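Local coordinates for protein arginyl-trna synthetase (Thermus thermophilus, PDB 1IQ0) that probably attaches L-arginine to its cognate tRNA at the expense of ATP, as a monomeric class I aminoacyl-tRNA synthetase, at residues A[4-9]-A[63-68]; A[90-95]-A[567-572]; A[274-279]-A[365-370]; A[353-358]-A[382-387]. All coordinates share one frame; numbering follows the deposited sequence.

Interaction 1: residues A[4-9]-A[63-68]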
loop_
_atom_site.group_PDB
_atom_site.type_symbol
_atom_site.label_atom_id
_atom_site.label_comp_id
_atom_site.label_asym_id
_atom_site.label_seq_id
_atom_site.Cartn_x
_atom_site.Cartn_y
_atom_site.Cartn_z
ATOM N N ARG A 4 -15.597 -5.392 15.723
ATOM C CA ARG A 4 -15.334 -6.783 15.372
ATOM C C ARG A 4 -15.889 -7.706 16.446
ATOM O O ARG A 4 -16.386 -8.796 16.144
ATOM C CB ARG A 4 -13.827 -7.030 15.203
ATOM C CG ARG A 4 -13.241 -6.530 13.877
ATOM C CD ARG A 4 -13.833 -7.278 12.688
ATOM N NE ARG A 4 -13.439 -6.710 11.397
ATOM C CZ ARG A 4 -12.280 -6.939 10.783
ATOM N NH1 ARG A 4 -11.372 -7.735 11.332
ATOM N NH2 ARG A 4 -12.033 -6.375 9.608
ATOM N N ALA A 5 -15.801 -7.270 17.698
ATOM C CA ALA A 5 -16.313 -8.061 18.810
ATOM C C ALA A 5 -17.819 -8.212 18.618
ATOM O O ALA A 5 -18.402 -9.250 18.941
ATOM C CB ALA A 5 -16.014 -7.366 20.129
ATOM N N LEU A 6 -18.438 -7.175 18.067
ATOM C CA LEU A 6 -19.872 -7.193 17.829
ATOM C C LEU A 6 -20.217 -8.136 16.673
ATOM O O LEU A 6 -21.213 -8.854 16.727
ATOM C CB LEU A 6 -20.370 -5.780 17.531
ATOM C CG LEU A 6 -21.872 -5.586 17.314
ATOM C CD1 LEU A 6 -22.678 -6.280 18.420
ATOM C CD2 LEU A 6 -22.168 -4.086 17.286
ATOM N N GLU A 7 -19.390 -8.138 15.632
ATOM C CA GLU A 7 -19.627 -9.013 14.493
ATOM C C GLU A 7 -19.407 -10.459 14.923
ATOM O O GLU A 7 -20.102 -11.360 14.465
ATOM C CB GLU A 7 -18.685 -8.667 13.336
ATOM C CG GLU A 7 -18.739 -7.207 12.932
ATOM C CD GLU A 7 -17.910 -6.899 11.702
ATOM O OE1 GLU A 7 -16.790 -7.444 11.586
ATOM O OE2 GLU A 7 -18.377 -6.099 10.861
ATOM N N GLU A 8 -18.438 -10.677 15.804
ATOM C CA GLU A 8 -18.155 -12.023 16.287
ATOM C C GLU A 8 -19.355 -12.562 17.057
ATOM O O GLU A 8 -19.776 -13.699 16.850
ATOM C CB GLU A 8 -16.921 -12.020 17.193
ATOM C CG GLU A 8 -16.605 -13.376 17.812
ATOM C CD GLU A 8 -16.503 -14.486 16.775
ATOM O OE1 GLU A 8 -15.697 -14.350 15.831
ATOM O OE2 GLU A 8 -17.228 -15.494 16.907
ATOM N N ALA A 9 -19.908 -11.739 17.942
ATOM C CA ALA A 9 -21.060 -12.153 18.729
ATOM C C ALA A 9 -22.263 -12.428 17.832
ATOM O O ALA A 9 -23.084 -13.298 18.130
ATOM C CB ALA A 9 -21.401 -11.085 19.758
ATOM N N PRO A 63 -26.894 -12.758 22.563
ATOM C CA PRO A 63 -26.506 -12.326 23.907
ATOM C C PRO A 63 -25.717 -11.026 23.745
ATOM O O PRO A 63 -24.614 -11.018 23.192
ATOM C CB PRO A 63 -25.648 -13.485 24.403
ATOM C CG PRO A 63 -24.979 -13.950 23.146
ATOM C CD PRO A 63 -26.108 -13.930 22.138
ATOM N N LEU A 64 -26.297 -9.928 24.215
ATOM C CA LEU A 64 -25.675 -8.613 24.093
ATOM C C LEU A 64 -24.332 -8.436 24.782
ATOM O O LEU A 64 -24.182 -8.748 25.962
ATOM C CB LEU A 64 -26.632 -7.534 24.611
ATOM C CG LEU A 64 -27.997 -7.426 23.921
ATOM C CD1 LEU A 64 -28.831 -6.352 24.615
ATOM C CD2 LEU A 64 -27.813 -7.098 22.439
ATOM N N PRO A 65 -23.322 -7.945 24.042
ATOM C CA PRO A 65 -22.012 -7.736 24.669
ATOM C C PRO A 65 -22.280 -6.657 25.723
ATOM O O PRO A 65 -23.212 -5.863 25.558
ATOM C CB PRO A 65 -21.158 -7.214 23.519
ATOM C CG PRO A 65 -21.771 -7.880 22.313
ATOM C CD PRO A 65 -23.254 -7.741 22.584
ATOM N N GLU A 66 -21.488 -6.619 26.793
ATOM C CA GLU A 66 -21.712 -5.635 27.854
ATOM C C GLU A 66 -21.657 -4.177 27.405
ATOM O O GLU A 66 -22.154 -3.298 28.105
ATOM C CB GLU A 66 -20.727 -5.859 29.022
ATOM C CG GLU A 66 -19.244 -5.630 28.715
ATOM C CD GLU A 66 -18.872 -4.156 28.613
ATOM O OE1 GLU A 66 -19.313 -3.365 29.474
ATOM O OE2 GLU A 66 -18.127 -3.788 27.678
ATOM N N PHE A 67 -21.072 -3.914 26.239
ATOM C CA PHE A 67 -20.974 -2.541 25.758
ATOM C C PHE A 67 -22.173 -2.096 24.929
ATOM O O PHE A 67 -22.254 -0.935 24.527
ATOM C CB PHE A 67 -19.666 -2.335 24.973
ATOM C CG PHE A 67 -19.475 -3.288 23.821
ATOM C CD1 PHE A 67 -20.197 -3.135 22.642
ATOM C CD2 PHE A 67 -18.560 -4.336 23.915
ATOM C CE1 PHE A 67 -20.012 -4.012 21.566
ATOM C CE2 PHE A 67 -18.366 -5.219 22.848
ATOM C CZ PHE A 67 -19.095 -5.054 21.670
ATOM N N VAL A 68 -23.110 -3.008 24.686
ATOM C CA VAL A 68 -24.307 -2.671 23.914
ATOM C C VAL A 68 -25.488 -2.360 24.832
ATOM O O VAL A 68 -25.888 -3.179 25.663
ATOM C CB VAL A 68 -24.705 -3.807 22.946
ATOM C CG1 VAL A 68 -26.021 -3.463 22.245
ATOM C CG2 VAL A 68 -23.607 -4.006 21.906
#
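Phe67 meets Ala5 and Leu6 because its chi1 of 56° sets CG between its own backbone N and carbonyl carbon, which swings the ring back over Pro65 and towards helix 3-15. The ring presents its edge to the helix: Phe67 CZ lies 4.1 Å from Ala5 CB, Ala5 CB and Leu6 N sit at the edge, near the ring plane, and Leu6 CB comes within 4.4 Å of Phe67 CZ. One face of the ring is taken by Pro65 CB, from the first residue of the same turn, which sits 3.4 Å above the ring plane and is displaced toward the rim.

Leu6 holds CG opposite its backbone N (chi1 -177°), and this extends the branch so that CD1 reaches both Pro65 CG and Val68 CG2, each at 4.3 Å. One helix turn on, Ala9 CB touches Pro65 CG at 4.1 Å, so the pyrrolidine edge is met by two methyl groups of the helix. No hydrogen bond crosses the contact; it is carbon against carbon at ordinary van der Waals spacing. The loop is folded into a type I turn from Pro65 to Val68, closed by Val68 N to Pro65 O at 3.0 Å, and Phe67 is tied by backbone hydrogen bonding to Arg83.

Strand 77-82 lies alongside, with Phe80 touching both Leu6 and Val68, and Leu82 touching Phe67 and Val68. Helix 3-15 thus packs against the lead-in to strand 68-74, an edge strand of the four-stranded antiparallel sheet, in the helix-on-sheet packing of the N-terminal domain of arginyl-tRNA synthetases.

Interaction 2: residues A[90-95]-A[567-572]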
loop_
_atom_site.group_PDB
_atom_site.type_symbol
_atom_site.label_atom_id
_atom_site.label_comp_id
_atom_site.label_asym_id
_atom_site.label_seq_id
_atom_site.Cartn_x
_atom_site.Cartn_y
_atom_site.Cartn_z
ATOM N N GLU A 90 -13.755 2.528 25.385
ATOM C CA GLU A 90 -13.115 1.895 24.236
ATOM C C GLU A 90 -12.407 2.925 23.349
ATOM O O GLU A 90 -11.389 2.617 22.731
ATOM C CB GLU A 90 -14.157 1.124 23.412
ATOM C CG GLU A 90 -13.693 0.685 22.022
ATOM C CD GLU A 90 -12.672 -0.458 22.028
ATOM O OE1 GLU A 90 -12.198 -0.825 20.929
ATOM O OE2 GLU A 90 -12.349 -0.990 23.112
ATOM N N ALA A 91 -12.942 4.141 23.274
ATOM C CA ALA A 91 -12.317 5.177 22.453
ATOM C C ALA A 91 -11.011 5.648 23.081
ATOM O O ALA A 91 -10.065 6.001 22.379
ATOM C CB ALA A 91 -13.261 6.365 22.277
ATOM N N LEU A 92 -10.960 5.646 24.406
ATOM C CA LEU A 92 -9.764 6.092 25.103
ATOM C C LEU A 92 -8.642 5.056 25.135
ATOM O O LEU A 92 -7.466 5.419 25.185
ATOM C CB LEU A 92 -10.123 6.530 26.524
ATOM C CG LEU A 92 -11.104 7.706 26.584
ATOM C CD1 LEU A 92 -11.259 8.179 28.028
ATOM C CD2 LEU A 92 -10.592 8.842 25.701
ATOM N N ARG A 93 -9.005 3.776 25.100
ATOM C CA ARG A 93 -8.027 2.688 25.124
ATOM C C ARG A 93 -6.961 2.872 24.040
ATOM O O ARG A 93 -7.278 3.201 22.894
ATOM C CB ARG A 93 -8.740 1.343 24.923
ATOM C CG ARG A 93 -7.818 0.131 24.926
ATOM C CD ARG A 93 -8.591 -1.182 24.784
ATOM N NE ARG A 93 -9.211 -1.343 23.469
ATOM C CZ ARG A 93 -8.538 -1.424 22.324
ATOM N NH1 ARG A 93 -7.214 -1.358 22.319
ATOM N NH2 ARG A 93 -9.189 -1.582 21.177
ATOM N N PRO A 94 -5.679 2.669 24.389
ATOM C CA PRO A 94 -4.586 2.820 23.416
ATOM C C PRO A 94 -4.632 1.762 22.312
ATOM O O PRO A 94 -4.812 0.573 22.585
ATOM C CB PRO A 94 -3.338 2.697 24.283
ATOM C CG PRO A 94 -3.779 1.735 25.355
ATOM C CD PRO A 94 -5.155 2.262 25.706
ATOM N N LYS A 95 -4.471 2.203 21.067
ATOM C CA LYS A 95 -4.496 1.298 19.921
ATOM C C LYS A 95 -3.088 0.972 19.412
ATOM O O LYS A 95 -2.306 1.869 19.081
ATOM C CB LYS A 95 -5.342 1.897 18.785
ATOM C CG LYS A 95 -5.749 3.366 18.975
ATOM C CD LYS A 95 -4.537 4.301 19.076
ATOM C CE LYS A 95 -3.699 4.279 17.808
ATOM N NZ LYS A 95 -2.357 4.894 18.015
ATOM N N LEU A 567 -8.993 15.984 27.494
ATOM C CA LEU A 567 -7.569 15.809 27.239
ATOM C C LEU A 567 -7.288 14.368 26.786
ATOM O O LEU A 567 -6.501 14.150 25.865
ATOM C CB LEU A 567 -6.748 16.150 28.487
ATOM C CG LEU A 567 -6.555 17.645 28.778
ATOM C CD1 LEU A 567 -5.926 17.835 30.148
ATOM C CD2 LEU A 567 -5.676 18.267 27.699
ATOM N N SER A 568 -7.934 13.391 27.422
ATOM C CA SER A 568 -7.735 11.988 27.047
ATOM C C SER A 568 -8.310 11.720 25.657
ATOM O O SER A 568 -7.754 10.940 24.884
ATOM C CB SER A 568 -8.391 11.052 28.065
ATOM O OG SER A 568 -7.714 11.102 29.308
ATOM N N LEU A 569 -9.421 12.375 25.337
ATOM C CA LEU A 569 -10.034 12.207 24.027
ATOM C C LEU A 569 -9.136 12.852 22.973
ATOM O O LEU A 569 -8.957 12.313 21.878
ATOM C CB LEU A 569 -11.412 12.860 24.006
ATOM C CG LEU A 569 -12.260 12.671 22.751
ATOM C CD1 LEU A 569 -12.452 11.180 22.475
ATOM C CD2 LEU A 569 -13.609 13.361 22.949
ATOM N N VAL A 570 -8.575 14.012 23.310
ATOM C CA VAL A 570 -7.681 14.722 22.406
ATOM C C VAL A 570 -6.426 13.876 22.183
ATOM O O VAL A 570 -5.912 13.789 21.071
ATOM C CB VAL A 570 -7.285 16.106 22.991
ATOM C CG1 VAL A 570 -6.099 16.685 22.224
ATOM C CG2 VAL A 570 -8.483 17.067 22.903
ATOM N N GLN A 571 -5.952 13.239 23.249
ATOM C CA GLN A 571 -4.772 12.398 23.173
ATOM C C GLN A 571 -5.044 11.186 22.287
ATOM O O GLN A 571 -4.219 10.819 21.448
ATOM C CB GLN A 571 -4.352 11.931 24.570
ATOM C CG GLN A 571 -3.131 11.019 24.548
ATOM C CD GLN A 571 -2.668 10.628 25.933
ATOM O OE1 GLN A 571 -3.415 10.020 26.700
ATOM N NE2 GLN A 571 -1.431 10.976 26.263
ATOM N N SER A 572 -6.199 10.561 22.480
ATOM C CA SER A 572 -6.555 9.402 21.669
ATOM C C SER A 572 -6.625 9.800 20.187
ATOM O O SER A 572 -6.204 9.044 19.308
ATOM C CB SER A 572 -7.898 8.825 22.125
ATOM O OG SER A 572 -8.364 7.837 21.224
HETATM O O HOH W 1 -6.216 5.869 21.230
#
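Leu92 and Ser572 bring the two backbones closest, with CA atoms 5.7 Å apart, where helix 84-92 ends against the flank of helix 562-583. Arg93 is the first residue to leave helical geometry. The carbonyl of Ala91, near this helix end, accepts a hydrogen bond through Ala91 O from Ser572 OG at 2.8 Å. The C=O...OG angle is 155°, and the hydroxyl is tilted 24° from the carbonyl plane.

Ser572 reaches it with OG opposite its own backbone N (chi1 171°). Ser572 OG also accepts a hydrogen bond from a water at 2.9 Å, and that water makes a weak bond to Arg93 O, so one serine hydroxyl serves two carbonyls at the helix end, one directly and one through water. With an alanine in place of this serine, the Ala91 carbonyl would probably lose this donor and the bridging water one of its two protein partners.

The contact joins helix 84-92 to the DALR anticodon-binding domain, a helical bundle in which helix 500-509 covers the same interface, Ala506 touching Ala91 and Leu509 touching Ser572.

Leu92 supplies the apolar half. Leu92 CD2 lies over the helix backbone, 3.6 Å from Ser568 O, and also comes to 3.9 Å from Ser568 CB and 4.4 Å from Leu569 CD1. The Ser568 hydroxyl turns elsewhere, to Trp490 NE1. Arg93 folds back on Glu90, gripping the carboxylate side-on with NE and NH2, one nitrogen to each oxygen; Lys95 NZ continues along helix 562-583 to Thr579 OG1.

Interaction 3: residues A[274-279]-A[365-370]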
loop_
_atom_site.group_PDB
_atom_site.type_symbol
_atom_site.label_atom_id
_atom_site.label_comp_id
_atom_site.label_asym_id
_atom_site.label_seq_id
_atom_site.Cartn_x
_atom_site.Cartn_y
_atom_site.Cartn_z
ATOM N N LEU A 274 6.758 -24.818 -26.452
ATOM C CA LEU A 274 6.319 -25.460 -25.214
ATOM C C LEU A 274 5.179 -24.600 -24.705
ATOM O O LEU A 274 5.345 -23.403 -24.477
ATOM C CB LEU A 274 7.435 -25.508 -24.167
ATOM C CG LEU A 274 7.003 -26.135 -22.836
ATOM C CD1 LEU A 274 6.643 -27.596 -23.068
ATOM C CD2 LEU A 274 8.107 -26.017 -21.797
ATOM N N VAL A 275 4.018 -25.210 -24.529
ATOM C CA VAL A 275 2.858 -24.464 -24.087
ATOM C C VAL A 275 2.205 -25.046 -22.841
ATOM O O VAL A 275 2.348 -26.233 -22.536
ATOM C CB VAL A 275 1.818 -24.391 -25.229
ATOM C CG1 VAL A 275 1.353 -25.788 -25.594
ATOM C CG2 VAL A 275 0.650 -23.529 -24.819
ATOM N N MET A 276 1.494 -24.185 -22.121
ATOM C CA MET A 276 0.781 -24.570 -20.910
ATOM C C MET A 276 -0.715 -24.401 -21.171
ATOM O O MET A 276 -1.175 -23.303 -21.497
ATOM C CB MET A 276 1.184 -23.670 -19.738
ATOM C CG MET A 276 0.531 -24.056 -18.418
ATOM S SD MET A 276 0.803 -22.853 -17.106
ATOM C CE MET A 276 2.521 -23.144 -16.742
ATOM N N ASP A 277 -1.470 -25.486 -21.039
ATOM C CA ASP A 277 -2.916 -25.435 -21.247
ATOM C C ASP A 277 -3.564 -25.073 -19.919
ATOM O O ASP A 277 -3.640 -25.899 -19.008
ATOM C CB ASP A 277 -3.429 -26.798 -21.732
ATOM C CG ASP A 277 -4.943 -26.824 -21.938
ATOM O OD1 ASP A 277 -5.488 -27.927 -22.151
ATOM O OD2 ASP A 277 -5.583 -25.752 -21.889
ATOM N N ALA A 278 -4.026 -23.832 -19.810
ATOM C CA ALA A 278 -4.654 -23.350 -18.584
ATOM C C ALA A 278 -6.158 -23.631 -18.487
ATOM O O ALA A 278 -6.780 -23.298 -17.478
ATOM C CB ALA A 278 -4.409 -21.843 -18.442
ATOM N N SER A 279 -6.742 -24.244 -19.514
ATOM C CA SER A 279 -8.184 -24.508 -19.495
ATOM C C SER A 279 -8.693 -25.378 -18.344
ATOM O O SER A 279 -9.785 -25.147 -17.827
ATOM C CB SER A 279 -8.646 -25.104 -20.834
ATOM O OG SER A 279 -8.117 -26.401 -21.054
ATOM N N ARG A 365 -1.549 -18.003 -11.584
ATOM C CA ARG A 365 -2.623 -18.715 -10.902
ATOM C C ARG A 365 -2.697 -20.131 -11.455
ATOM O O ARG A 365 -2.613 -21.109 -10.711
ATOM C CB ARG A 365 -3.964 -18.011 -11.133
ATOM C CG ARG A 365 -4.552 -17.331 -9.904
ATOM C CD ARG A 365 -3.708 -16.151 -9.440
ATOM N NE ARG A 365 -4.240 -15.542 -8.221
ATOM C CZ ARG A 365 -5.428 -14.950 -8.129
ATOM N NH1 ARG A 365 -6.224 -14.879 -9.188
ATOM N NH2 ARG A 365 -5.823 -14.429 -6.974
ATOM N N ALA A 366 -2.846 -20.226 -12.774
ATOM C CA ALA A 366 -2.944 -21.513 -13.450
ATOM C C ALA A 366 -1.667 -22.320 -13.286
ATOM O O ALA A 366 -1.720 -23.538 -13.108
ATOM C CB ALA A 366 -3.236 -21.301 -14.935
ATOM N N ALA A 367 -0.523 -21.639 -13.350
ATOM C CA ALA A 367 0.761 -22.308 -13.212
ATOM C C ALA A 367 0.886 -22.922 -11.823
ATOM O O ALA A 367 1.320 -24.072 -11.676
ATOM C CB ALA A 367 1.900 -21.326 -13.470
ATOM N N LEU A 368 0.510 -22.161 -10.802
ATOM C CA LEU A 368 0.578 -22.676 -9.441
ATOM C C LEU A 368 -0.360 -23.880 -9.273
ATOM O O LEU A 368 -0.005 -24.854 -8.621
ATOM C CB LEU A 368 0.224 -21.577 -8.431
ATOM C CG LEU A 368 1.317 -20.546 -8.137
ATOM C CD1 LEU A 368 0.705 -19.335 -7.454
ATOM C CD2 LEU A 368 2.400 -21.171 -7.261
ATOM N N ALA A 369 -1.549 -23.821 -9.865
ATOM C CA ALA A 369 -2.494 -24.938 -9.752
ATOM C C ALA A 369 -1.990 -26.184 -10.494
ATOM O O ALA A 369 -1.951 -27.281 -9.931
ATOM C CB ALA A 369 -3.874 -24.528 -10.288
ATOM N N LEU A 370 -1.589 -26.010 -11.750
ATOM C CA LEU A 370 -1.090 -27.125 -12.551
ATOM C C LEU A 370 0.137 -27.787 -11.932
ATOM O O LEU A 370 0.362 -28.987 -12.102
ATOM C CB LEU A 370 -0.758 -26.649 -13.965
ATOM C CG LEU A 370 -1.987 -26.227 -14.772
ATOM C CD1 LEU A 370 -1.561 -25.581 -16.080
ATOM C CD2 LEU A 370 -2.860 -27.452 -15.026
#
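Strand 274-277 and helix 365-370 cross almost at right angles, 87° between their directions with axes 9.8 Å apart, and the backbones come nearest just past the strand, at Ala278 and Ala366.

Met276 bridges most of the gap. CG stands opposite the backbone N (chi1 -177°) and the chain runs straight until chi3 (-73°) bends the methyl aside, so that Met276 CE rests against Ala367 CB at 3.8 Å while SD lies over the CA of the same alanine. Leu370 comes from the other direction, sliding past the methionine, and Leu370 CD1 is pressed against Met276 CG at 3.5 Å, tighter than usual for two carbons. Leu370 CD1 also lies 3.6 Å from Asp277 O. A third point is methyl to methyl, Ala278 CB on Ala366 CB at 3.7 Å. An alanine in place of the methionine would remove the thioether arm and is likely to open a gap between strand and helix, leaving Ala367 and the Leu370 methyl without their main partner across the contact.

Beyond the strand, Asp277 OD2 accepts from Ser279 N at 3.0 Å, which makes an Asx turn. Ser279 OG bonds to the same Asp277 OD2 at 2.7 Å, and both donors arrive from one face of the carboxylate. Ile306 of helix 301-312 touches both Met276 and Ala367, enlarging the apolar patch. The contact sets helix 361-370 across the C-terminal end of the central strand of three, 262-263, 274-277 and 289-291: a helix packed on a small antiparallel sheet within the catalytic region.

Interaction 4: residues A[353-358]-A[382-387]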
loop_
_atom_site.group_PDB
_atom_site.type_symbol
_atom_site.label_atom_id
_atom_site.label_comp_id
_atom_site.label_asym_id
_atom_site.label_seq_id
_atom_site.Cartn_x
_atom_site.Cartn_y
_atom_site.Cartn_z
ATOM N N VAL A 353 1.539 -3.230 -9.551
ATOM C CA VAL A 353 1.855 -2.991 -10.954
ATOM C C VAL A 353 0.973 -2.023 -11.725
ATOM O O VAL A 353 -0.221 -1.885 -11.459
ATOM C CB VAL A 353 1.842 -4.317 -11.741
ATOM C CG1 VAL A 353 2.957 -5.228 -11.255
ATOM C CG2 VAL A 353 0.499 -5.000 -11.566
ATOM N N ASP A 354 1.596 -1.363 -12.695
ATOM C CA ASP A 354 0.924 -0.430 -13.585
ATOM C C ASP A 354 -0.125 -1.259 -14.325
ATOM O O ASP A 354 0.167 -2.370 -14.766
ATOM C CB ASP A 354 1.959 0.142 -14.566
ATOM C CG ASP A 354 1.334 0.916 -15.709
ATOM O OD1 ASP A 354 2.099 1.414 -16.562
ATOM O OD2 ASP A 354 0.092 1.027 -15.766
ATOM N N VAL A 355 -1.342 -0.738 -14.445
ATOM C CA VAL A 355 -2.406 -1.467 -15.135
ATOM C C VAL A 355 -2.043 -1.857 -16.570
ATOM O O VAL A 355 -2.439 -2.923 -17.047
ATOM C CB VAL A 355 -3.722 -0.654 -15.172
ATOM C CG1 VAL A 355 -4.447 -0.773 -13.850
ATOM C CG2 VAL A 355 -3.421 0.797 -15.478
ATOM N N ARG A 356 -1.299 -0.996 -17.258
ATOM C CA ARG A 356 -0.890 -1.276 -18.632
ATOM C C ARG A 356 0.189 -2.352 -18.683
ATOM O O ARG A 356 -0.065 -3.476 -19.117
ATOM C CB ARG A 356 -0.382 -0.000 -19.312
ATOM C CG ARG A 356 -1.468 0.804 -20.017
ATOM C CD ARG A 356 -2.488 1.365 -19.041
ATOM N NE ARG A 356 -3.686 1.840 -19.728
ATOM C CZ ARG A 356 -4.702 2.451 -19.126
ATOM N NH1 ARG A 356 -4.667 2.668 -17.820
ATOM N NH2 ARG A 356 -5.757 2.835 -19.830
ATOM N N GLN A 357 1.395 -2.000 -18.244
ATOM C CA GLN A 357 2.515 -2.934 -18.231
ATOM C C GLN A 357 2.277 -4.023 -17.188
ATOM O O GLN A 357 2.998 -4.106 -16.194
ATOM C CB GLN A 357 3.817 -2.193 -17.907
ATOM C CG GLN A 357 4.227 -1.149 -18.936
ATOM C CD GLN A 357 4.657 -1.763 -20.257
ATOM O OE1 GLN A 357 3.877 -2.443 -20.924
ATOM N NE2 GLN A 357 5.906 -1.524 -20.640
ATOM N N SER A 358 1.270 -4.858 -17.422
ATOM C CA SER A 358 0.935 -5.930 -16.491
ATOM C C SER A 358 0.609 -7.245 -17.192
ATOM O O SER A 358 0.168 -7.258 -18.341
ATOM C CB SER A 358 -0.255 -5.511 -15.623
ATOM O OG SER A 358 -0.644 -6.553 -14.745
ATOM N N HIS A 382 -2.428 -9.110 -7.146
ATOM C CA HIS A 382 -1.950 -8.003 -7.955
ATOM C C HIS A 382 -2.646 -6.738 -7.464
ATOM O O HIS A 382 -3.840 -6.745 -7.157
ATOM C CB HIS A 382 -2.297 -8.210 -9.436
ATOM C CG HIS A 382 -1.211 -8.862 -10.237
ATOM N ND1 HIS A 382 -1.282 -9.006 -11.606
ATOM C CD2 HIS A 382 -0.024 -9.400 -9.864
ATOM C CE1 HIS A 382 -0.187 -9.603 -12.043
ATOM N NE2 HIS A 382 0.592 -9.853 -11.006
ATOM N N LEU A 383 -1.891 -5.657 -7.377
ATOM C CA LEU A 383 -2.450 -4.386 -6.976
ATOM C C LEU A 383 -2.125 -3.489 -8.167
ATOM O O LEU A 383 -1.024 -2.940 -8.270
ATOM C CB LEU A 383 -1.779 -3.883 -5.689
ATOM C CG LEU A 383 -2.396 -2.656 -5.006
ATOM C CD1 LEU A 383 -3.902 -2.830 -4.911
ATOM C CD2 LEU A 383 -1.787 -2.469 -3.618
ATOM N N ALA A 384 -3.075 -3.390 -9.091
ATOM C CA ALA A 384 -2.896 -2.585 -10.295
ATOM C C ALA A 384 -3.366 -1.155 -10.066
ATOM O O ALA A 384 -4.383 -0.922 -9.418
ATOM C CB ALA A 384 -3.663 -3.212 -11.459
ATOM N N TYR A 385 -2.624 -0.198 -10.610
ATOM C CA TYR A 385 -2.979 1.201 -10.431
ATOM C C TYR A 385 -3.009 1.975 -11.742
ATOM O O TYR A 385 -2.327 1.622 -12.703
ATOM C CB TYR A 385 -1.989 1.851 -9.468
ATOM C CG TYR A 385 -0.563 1.751 -9.941
ATOM C CD1 TYR A 385 -0.030 2.696 -10.819
ATOM C CD2 TYR A 385 0.258 0.694 -9.523
ATOM C CE1 TYR A 385 1.286 2.593 -11.267
ATOM C CE2 TYR A 385 1.571 0.585 -9.966
ATOM C CZ TYR A 385 2.079 1.537 -10.833
ATOM O OH TYR A 385 3.387 1.450 -11.246
ATOM N N GLU A 386 -3.814 3.032 -11.767
ATOM C CA GLU A 386 -3.938 3.877 -12.946
ATOM C C GLU A 386 -2.832 4.925 -13.033
ATOM O O GLU A 386 -2.025 5.090 -12.117
ATOM C CB GLU A 386 -5.295 4.581 -12.958
ATOM C CG GLU A 386 -6.349 3.902 -13.810
ATOM C CD GLU A 386 -5.895 3.695 -15.249
ATOM O OE1 GLU A 386 -4.972 4.406 -15.704
ATOM O OE2 GLU A 386 -6.478 2.824 -15.929
ATOM N N THR A 387 -2.829 5.639 -14.152
ATOM C CA THR A 387 -1.849 6.676 -14.451
ATOM C C THR A 387 -1.947 7.876 -13.514
ATOM O O THR A 387 -3.001 8.156 -12.943
ATOM C CB THR A 387 -2.044 7.201 -15.890
ATOM O OG1 THR A 387 -2.169 6.095 -16.791
ATOM C CG2 THR A 387 -0.865 8.059 -16.316
#
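Val353 and Asp354 pair in parallel with Ala384 and Tyr385. Val353 N donates to Leu383 O at 2.9 Å, Tyr385 N to Val353 O at 3.1 Å and Val355 N to Tyr385 O, also at 3.1 Å. A CA-H...O contact from Ala384 CA to Val353 O adds to the ladder.

The Tyr385 ring is folded back across the neighbouring strand. Its chi1 of 58° puts CG between the backbone N and carbonyl carbon, and one ring face then receives Asp354 CA in a CH-pi contact, 3.8 Å from the Tyr385 centroid and 20° off the ring normal. Val353 and Ala384 point to the same face of the sheet; beyond the strand Val355 CG1 meets Ala384 CB at 3.5 Å, and Val353 CG2 lies over one face of the His382 ring.

Farther along, Arg356 and Glu386 form a salt bridge. Arg356 NH1 alone does the work, 2.6 Å from Glu386 OE2 on the syn side, with a weaker bond to OE1; guanidinium and carboxylate planes stand 69° apart, so this is no flat two-nitrogen grip. An Asx turn and a backbone donor position the pair: Asp354 OD2 accepts from Arg356 N, while Thr387 N donates to Glu386 OE1 at 2.9 Å and steadies the carboxylate.

Outside this layer, Tyr385 OH bonds to Asn125 OD1. Strands 348-354 and 380-390, parallel neighbours joined through helix 361-370, form a beta-alpha-beta crossover in the mixed sheet of the class I nucleotide-binding fold; 104-108 flanks 348-354, and helix 120-138 packs against Tyr385 and Leu383 through Leu128.

How the interactions relate
Interaction 1 closes within the N-terminal domain before the others begin. Interaction 2 follows, the centres of interactions 1 and 2 lying about 21 Å apart. It joins segments 472 residues apart, so most of the catalytic region, with interactions 3 and 4, lies inside the loop it closes. Interactions 3 and 4 have centres about 23 Å apart and alternate along the chain: strand 348-354 of interaction 4 leads into helix 361-370 of interaction 3, and the chain returns through strand 380-390. Interaction 2 thus ties the helix following the N-terminal sheet to the C-terminal bundle, while interactions 3 and 4 hold parts of the catalytic region together.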